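PDB 6AMS: beta sliding clamp from Pseudomonas aeruginosa, which probably encircles DNA as a ring-shaped head-to-tail dimer, tethering DNA polymerases and other proteins to it for processive replication. Local coordinates for residues K278-R283 against F320-L325; G289-Q294 against V307-N312. One frame throughout, in Å; residues are numbered along the deposited sequence.

Interaction 1. Residues K278-R283 against F320-L325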
loop_
_atom_site.group_PDB
_atom_site.type_symbol
_atom_site.label_atom_id
_atom_site.label_comp_id
_atom_site.label_asym_id
_atom_site.label_seq_id
_atom_site.Cartn_x
_atom_site.Cartn_y
_atom_site.Cartn_z
ATOM N N LYS A 278 20.900 6.467 -7.172
ATOM C CA LYS A 278 21.291 7.008 -5.869
ATOM C C LYS A 278 21.536 8.535 -5.865
ATOM O O LYS A 278 21.025 9.225 -4.971
ATOM C CB LYS A 278 22.522 6.278 -5.300
ATOM C CG LYS A 278 23.039 6.868 -3.974
ATOM C CD LYS A 278 24.256 6.105 -3.450
ATOM C CE LYS A 278 24.916 6.830 -2.277
ATOM N NZ LYS A 278 26.258 6.237 -2.001
ATOM N N TYR A 279 22.325 9.058 -6.818
ATOM C CA TYR A 279 22.678 10.488 -6.848
ATOM C C TYR A 279 21.676 11.387 -7.594
ATOM O O TYR A 279 21.609 12.592 -7.355
ATOM C CB TYR A 279 24.114 10.681 -7.368
ATOM C CG TYR A 279 25.128 10.054 -6.449
ATOM C CD1 TYR A 279 25.382 10.624 -5.197
ATOM C CD2 TYR A 279 25.827 8.876 -6.807
ATOM C CE1 TYR A 279 26.311 10.062 -4.318
ATOM C CE2 TYR A 279 26.772 8.317 -5.940
ATOM C CZ TYR A 279 27.007 8.921 -4.697
ATOM O OH TYR A 279 27.914 8.376 -3.820
ATOM N N ARG A 280 20.865 10.788 -8.452
ATOM C CA ARG A 280 19.809 11.505 -9.171
ATOM C C ARG A 280 20.219 12.777 -9.872
ATOM O O ARG A 280 19.496 13.751 -9.862
ATOM C CB ARG A 280 18.620 11.737 -8.239
ATOM C CG ARG A 280 18.097 10.465 -7.593
ATOM C CD ARG A 280 17.161 9.701 -8.507
ATOM N NE ARG A 280 15.862 10.345 -8.578
ATOM C CZ ARG A 280 14.860 9.953 -9.354
ATOM N NH1 ARG A 280 14.986 8.907 -10.138
ATOM N NH2 ARG A 280 13.722 10.615 -9.337
ATOM N N GLY A 281 21.394 12.745 -10.478
ATOM C CA GLY A 281 21.915 13.884 -11.196
ATOM C C GLY A 281 21.256 14.169 -12.526
ATOM O O GLY A 281 21.047 13.301 -13.348
ATOM N N ILE A 282 20.951 15.432 -12.730
ATOM C CA ILE A 282 20.339 15.896 -13.944
ATOM C C ILE A 282 21.179 17.081 -14.402
ATOM O O ILE A 282 21.671 17.843 -13.589
ATOM C CB ILE A 282 18.877 16.301 -13.689
ATOM C CG1 ILE A 282 17.997 15.844 -14.831
ATOM C CG2 ILE A 282 18.740 17.787 -13.437
ATOM C CD1 ILE A 282 17.701 14.369 -14.778
ATOM N N ARG A 283 21.373 17.214 -15.702
ATOM C CA ARG A 283 22.153 18.312 -16.226
ATOM C C ARG A 283 21.252 19.282 -16.956
ATOM O O ARG A 283 20.427 18.896 -17.763
ATOM C CB ARG A 283 23.238 17.808 -17.160
ATOM C CG ARG A 283 24.159 18.901 -17.660
ATOM C CD ARG A 283 25.148 18.382 -18.682
ATOM N NE ARG A 283 24.526 18.191 -19.983
ATOM C CZ ARG A 283 25.176 17.777 -21.061
ATOM N NH1 ARG A 283 26.464 17.503 -20.987
ATOM N NH2 ARG A 283 24.533 17.624 -22.205
ATOM N N PHE A 320 21.704 19.500 -10.867
ATOM C CA PHE A 320 20.817 19.424 -9.729
ATOM C C PHE A 320 20.275 18.027 -9.508
ATOM O O PHE A 320 20.103 17.268 -10.440
ATOM C CB PHE A 320 19.596 20.320 -9.951
ATOM C CG PHE A 320 19.865 21.788 -9.825
ATOM C CD1 PHE A 320 20.157 22.351 -8.601
ATOM C CD2 PHE A 320 19.781 22.609 -10.925
ATOM C CE1 PHE A 320 20.387 23.702 -8.488
ATOM C CE2 PHE A 320 20.008 23.959 -10.818
ATOM C CZ PHE A 320 20.311 24.508 -9.597
ATOM N N ASN A 321 20.063 17.691 -8.246
ATOM C CA ASN A 321 19.381 16.469 -7.865
ATOM C C ASN A 321 17.937 16.630 -8.326
ATOM O O ASN A 321 17.285 17.600 -7.971
ATOM C CB ASN A 321 19.500 16.278 -6.356
ATOM C CG ASN A 321 18.732 15.088 -5.831
ATOM O OD1 ASN A 321 17.593 14.820 -6.234
ATOM N ND2 ASN A 321 19.335 14.399 -4.889
ATOM N N VAL A 322 17.493 15.732 -9.198
ATOM C CA VAL A 322 16.165 15.800 -9.809
ATOM C C VAL A 322 15.000 15.616 -8.849
ATOM O O VAL A 322 13.936 16.166 -9.049
ATOM C CB VAL A 322 16.037 14.872 -11.048
ATOM C CG1 VAL A 322 15.867 13.414 -10.652
ATOM C CG2 VAL A 322 14.894 15.323 -11.936
ATOM N N SER A 323 15.224 14.837 -7.807
ATOM C CA SER A 323 14.202 14.600 -6.792
ATOM C C SER A 323 13.898 15.905 -6.087
ATOM O O SER A 323 12.736 16.203 -5.815
ATOM C CB SER A 323 14.651 13.567 -5.767
ATOM O OG SER A 323 14.805 12.292 -6.390
ATOM N N TYR A 324 14.939 16.673 -5.789
ATOM C CA TYR A 324 14.782 17.954 -5.123
ATOM C C TYR A 324 13.930 18.898 -5.959
ATOM O O TYR A 324 13.046 19.567 -5.446
ATOM C CB TYR A 324 16.140 18.600 -4.852
ATOM C CG TYR A 324 17.029 17.829 -3.911
ATOM C CD1 TYR A 324 16.513 16.861 -3.071
ATOM C CD2 TYR A 324 18.384 18.092 -3.847
ATOM C CE1 TYR A 324 17.324 16.162 -2.208
ATOM C CE2 TYR A 324 19.203 17.400 -2.986
ATOM C CZ TYR A 324 18.667 16.438 -2.169
ATOM O OH TYR A 324 19.491 15.756 -1.312
ATOM N N LEU A 325 14.211 18.952 -7.253
ATOM C CA LEU A 325 13.466 19.806 -8.152
ATOM C C LEU A 325 12.009 19.365 -8.191
ATOM O O LEU A 325 11.113 20.190 -8.112
ATOM C CB LEU A 325 14.102 19.835 -9.538
ATOM C CG LEU A 325 15.566 20.272 -9.651
ATOM C CD1 LEU A 325 16.081 20.156 -11.067
ATOM C CD2 LEU A 325 15.800 21.671 -9.126
#
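Arg280 meets the strand-to-helix junction at Val322 and Ser323 with both its backbone and its side chain. Its carbonyl takes the amide of Val322, the first residue of helix 322-329: Val322 N to Arg280 O is 2.9 Å, almost straight at hydrogen (170°), and Asn321 CA adds a CA-H...O contact to the same oxygen. An amide in the first turn of a helix has no carbonyl of its own helix to bind, and here Arg280, on the neighbouring segment, supplies one. The next two amides are served from inside their own segment. Asn321 is the N-cap, and its OD1 accepts Tyr324 N at 3.3 Å from well above the carbonyl plane, while Ser323 N makes a shorter but strongly bent, weak bond to it. A chi1 of 176° carries the Asn321 carboxamide away from its own N, and its CG lies over the face of the Tyr324 ring.

Behind the cap, strands 281-287 and 316-321 run antiparallel in the C-terminal domain, one of the three similar domains of a bacterial clamp subunit. Ile282 and Phe320 form a hydrogen-bonded pair: Ile282 N reaches Phe320 O at 3.1 Å, and Phe320 N reaches Ile282 O at 3.2 Å, the latter in the carbonyl plane.

The Arg280 side chain, bent at chi2 and chi3, folds back across Val322. Val322 CG1 lies over one guanidinium face, 3.7 Å from Arg280 NE, and Ser323 OG comes to the edge, accepting from Arg280 NE at 3.1 Å and 15° off the group's plane. On the apolar side, Ile282 CD1 lies 4.1 Å from Val322 CG2, and Ile282 CG2 approaches Leu325 CD1. Helix 261-272 covers this side through Phe268, Thr271 and Ala272.

Interaction 2. Residues G289-Q294 against V307-N312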
loop_
_atom_site.group_PDB
_atom_site.type_symbol
_atom_site.label_atom_id
_atom_site.label_comp_id
_atom_site.label_asym_id
_atom_site.label_seq_id
_atom_site.Cartn_x
_atom_site.Cartn_y
_atom_site.Cartn_z
ATOM N N GLY A 289 15.580 31.411 -24.297
ATOM C CA GLY A 289 14.317 30.744 -24.532
ATOM C C GLY A 289 14.377 29.236 -24.627
ATOM O O GLY A 289 13.568 28.647 -25.342
ATOM N N LEU A 290 15.270 28.604 -23.869
ATOM C CA LEU A 290 15.440 27.160 -23.983
ATOM C C LEU A 290 16.134 26.501 -22.780
ATOM O O LEU A 290 17.202 26.947 -22.345
ATOM C CB LEU A 290 16.229 26.857 -25.265
ATOM C CG LEU A 290 16.292 25.373 -25.710
ATOM C CD1 LEU A 290 14.948 24.876 -26.234
ATOM C CD2 LEU A 290 17.388 25.145 -26.746
ATOM N N LEU A 291 15.525 25.414 -22.294
ATOM C CA LEU A 291 16.114 24.549 -21.262
ATOM C C LEU A 291 16.268 23.110 -21.752
ATOM O O LEU A 291 15.281 22.426 -22.071
ATOM C CB LEU A 291 15.247 24.563 -20.006
ATOM C CG LEU A 291 15.760 23.822 -18.772
ATOM C CD1 LEU A 291 17.020 24.464 -18.222
ATOM C CD2 LEU A 291 14.639 23.808 -17.736
ATOM N N LYS A 292 17.518 22.652 -21.803
ATOM C CA LYS A 292 17.806 21.268 -22.149
ATOM C C LYS A 292 18.082 20.532 -20.860
ATOM O O LYS A 292 18.915 20.945 -20.066
ATOM C CB LYS A 292 19.018 21.174 -23.071
ATOM C CG LYS A 292 18.858 21.864 -24.408
ATOM C CD LYS A 292 20.141 21.737 -25.232
ATOM C CE LYS A 292 20.166 22.723 -26.389
ATOM N NZ LYS A 292 21.574 22.957 -26.793
ATOM N N ILE A 293 17.376 19.432 -20.673
ATOM C CA ILE A 293 17.536 18.594 -19.512
ATOM C C ILE A 293 18.110 17.267 -19.970
ATOM O O ILE A 293 17.603 16.646 -20.890
ATOM C CB ILE A 293 16.189 18.360 -18.836
ATOM C CG1 ILE A 293 15.495 19.698 -18.609
ATOM C CG2 ILE A 293 16.380 17.606 -17.537
ATOM C CD1 ILE A 293 14.047 19.571 -18.227
ATOM N N GLN A 294 19.193 16.845 -19.339
ATOM C CA GLN A 294 19.808 15.598 -19.708
ATOM C C GLN A 294 20.066 14.752 -18.493
ATOM O O GLN A 294 20.299 15.265 -17.425
ATOM C CB GLN A 294 21.098 15.837 -20.471
ATOM C CG GLN A 294 21.430 14.702 -21.419
ATOM C CD GLN A 294 22.667 14.964 -22.238
ATOM O OE1 GLN A 294 23.776 14.689 -21.803
ATOM N NE2 GLN A 294 22.480 15.483 -23.441
ATOM N N VAL A 307 12.681 21.930 -23.215
ATOM C CA VAL A 307 11.479 22.658 -22.848
ATOM C C VAL A 307 11.724 24.148 -23.089
ATOM O O VAL A 307 12.827 24.688 -22.845
ATOM C CB VAL A 307 11.064 22.412 -21.382
ATOM C CG1 VAL A 307 9.772 23.163 -21.056
ATOM C CG2 VAL A 307 10.914 20.916 -21.090
ATOM N N GLN A 308 10.735 24.831 -23.655
ATOM C CA GLN A 308 10.872 26.257 -23.889
ATOM C C GLN A 308 10.505 26.998 -22.612
ATOM O O GLN A 308 9.451 26.772 -22.030
ATOM C CB GLN A 308 10.007 26.708 -25.064
ATOM C CG GLN A 308 10.587 26.351 -26.420
ATOM C CD GLN A 308 9.609 26.576 -27.550
ATOM O OE1 GLN A 308 8.437 26.237 -27.444
ATOM N NE2 GLN A 308 10.091 27.140 -28.643
ATOM N N VAL A 309 11.397 27.870 -22.169
ATOM C CA VAL A 309 11.174 28.630 -20.953
ATOM C C VAL A 309 11.460 30.088 -21.228
ATOM O O VAL A 309 12.212 30.408 -22.132
ATOM C CB VAL A 309 12.094 28.154 -19.822
ATOM C CG1 VAL A 309 11.706 26.756 -19.376
ATOM C CG2 VAL A 309 13.544 28.205 -20.269
ATOM N N GLU A 310 10.847 30.985 -20.472
ATOM C CA GLU A 310 11.110 32.385 -20.714
ATOM C C GLU A 310 12.408 32.688 -20.010
ATOM O O GLU A 310 12.486 32.620 -18.791
ATOM C CB GLU A 310 9.991 33.239 -20.142
ATOM C CG GLU A 310 8.675 33.105 -20.883
ATOM C CD GLU A 310 7.502 33.520 -20.033
ATOM O OE1 GLU A 310 7.738 33.962 -18.895
ATOM O OE2 GLU A 310 6.354 33.396 -20.488
ATOM N N TYR A 311 13.423 33.036 -20.792
ATOM C CA TYR A 311 14.741 33.338 -20.262
ATOM C C TYR A 311 15.591 34.088 -21.280
ATOM O O TYR A 311 15.636 33.728 -22.454
ATOM C CB TYR A 311 15.476 32.055 -19.829
ATOM C CG TYR A 311 16.919 32.314 -19.480
ATOM C CD1 TYR A 311 17.242 33.108 -18.398
ATOM C CD2 TYR A 311 17.947 31.869 -20.294
ATOM C CE1 TYR A 311 18.549 33.398 -18.092
ATOM C CE2 TYR A 311 19.262 32.152 -19.993
ATOM C CZ TYR A 311 19.552 32.919 -18.889
ATOM O OH TYR A 311 20.847 33.213 -18.567
ATOM N N ASN A 312 16.238 35.155 -20.829
ATOM C CA ASN A 312 17.147 35.929 -21.689
ATOM C C ASN A 312 18.454 36.240 -20.963
ATOM O O ASN A 312 18.455 36.909 -19.930
ATOM C CB ASN A 312 16.463 37.238 -22.116
ATOM C CG ASN A 312 16.769 37.603 -23.560
ATOM O OD1 ASN A 312 16.342 36.905 -24.505
ATOM N ND2 ASN A 312 17.514 38.691 -23.747
#
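Leu291 and Val307 form an antiparallel hydrogen-bonded pair, with Leu291 N to Val307 O at 2.8 Å and Val307 N to Leu291 O at 2.9 Å, both nearly straight. The segments run roughly antiparallel, their end-to-end directions 133° apart, at the open end of the beta hairpin of strands 290-296 and 302-307, where regular pairing gives way to a bow. Beyond Val307 the 307-312 backbone swings out before coming back to the start of the strand, where Gly289 N donates to Tyr311 O at 3.0 Å. Inside the bow, Gly289 CA makes a CA-H...O contact of 3.2 Å to Val309 O.

Val309 fills the inner side of the bow: its CG2 branch, between the backbone N and the carbonyl carbon, packs 4.0 Å from Leu291 CB. Farther along, Ile293 CD1 grazes Val307 CG2. Gln308 and Leu290 pack on Arg103 of the second subunit, placing this end near the head-to-tail interface.

Leu291, Ile293 and Val307 face helix 261-272. Strand 281-287 flanks 290-296 on its other edge, while Val309 and Tyr311 pack on Val257 of strand 255-260, where Glu310 pairs by backbone with Val258.

Overall arrangement
Both contacts involve one four-stranded antiparallel sheet of the C-terminal domain, and interaction 2 is nested within the chain loop that interaction 1 closes. Their centres lie about 17 Å apart, bridged by neighbouring strands 281-287 and 290-296: Arg283 N and Gln294 O, 2.8 Å apart, probably form a hydrogen bond, and Ile282 packs on Ile293. The apolar sides of both rest on helix 261-272. Interaction 1, partly buried, ends an edge strand in a helix and adds side-chain polar chemistry to its strand pairing. The more buried interaction 2, at the opposite sheet edge, uses backbone hydrogen bonds and aliphatic packing, yet Leu290 and Gln308 reach the second subunit.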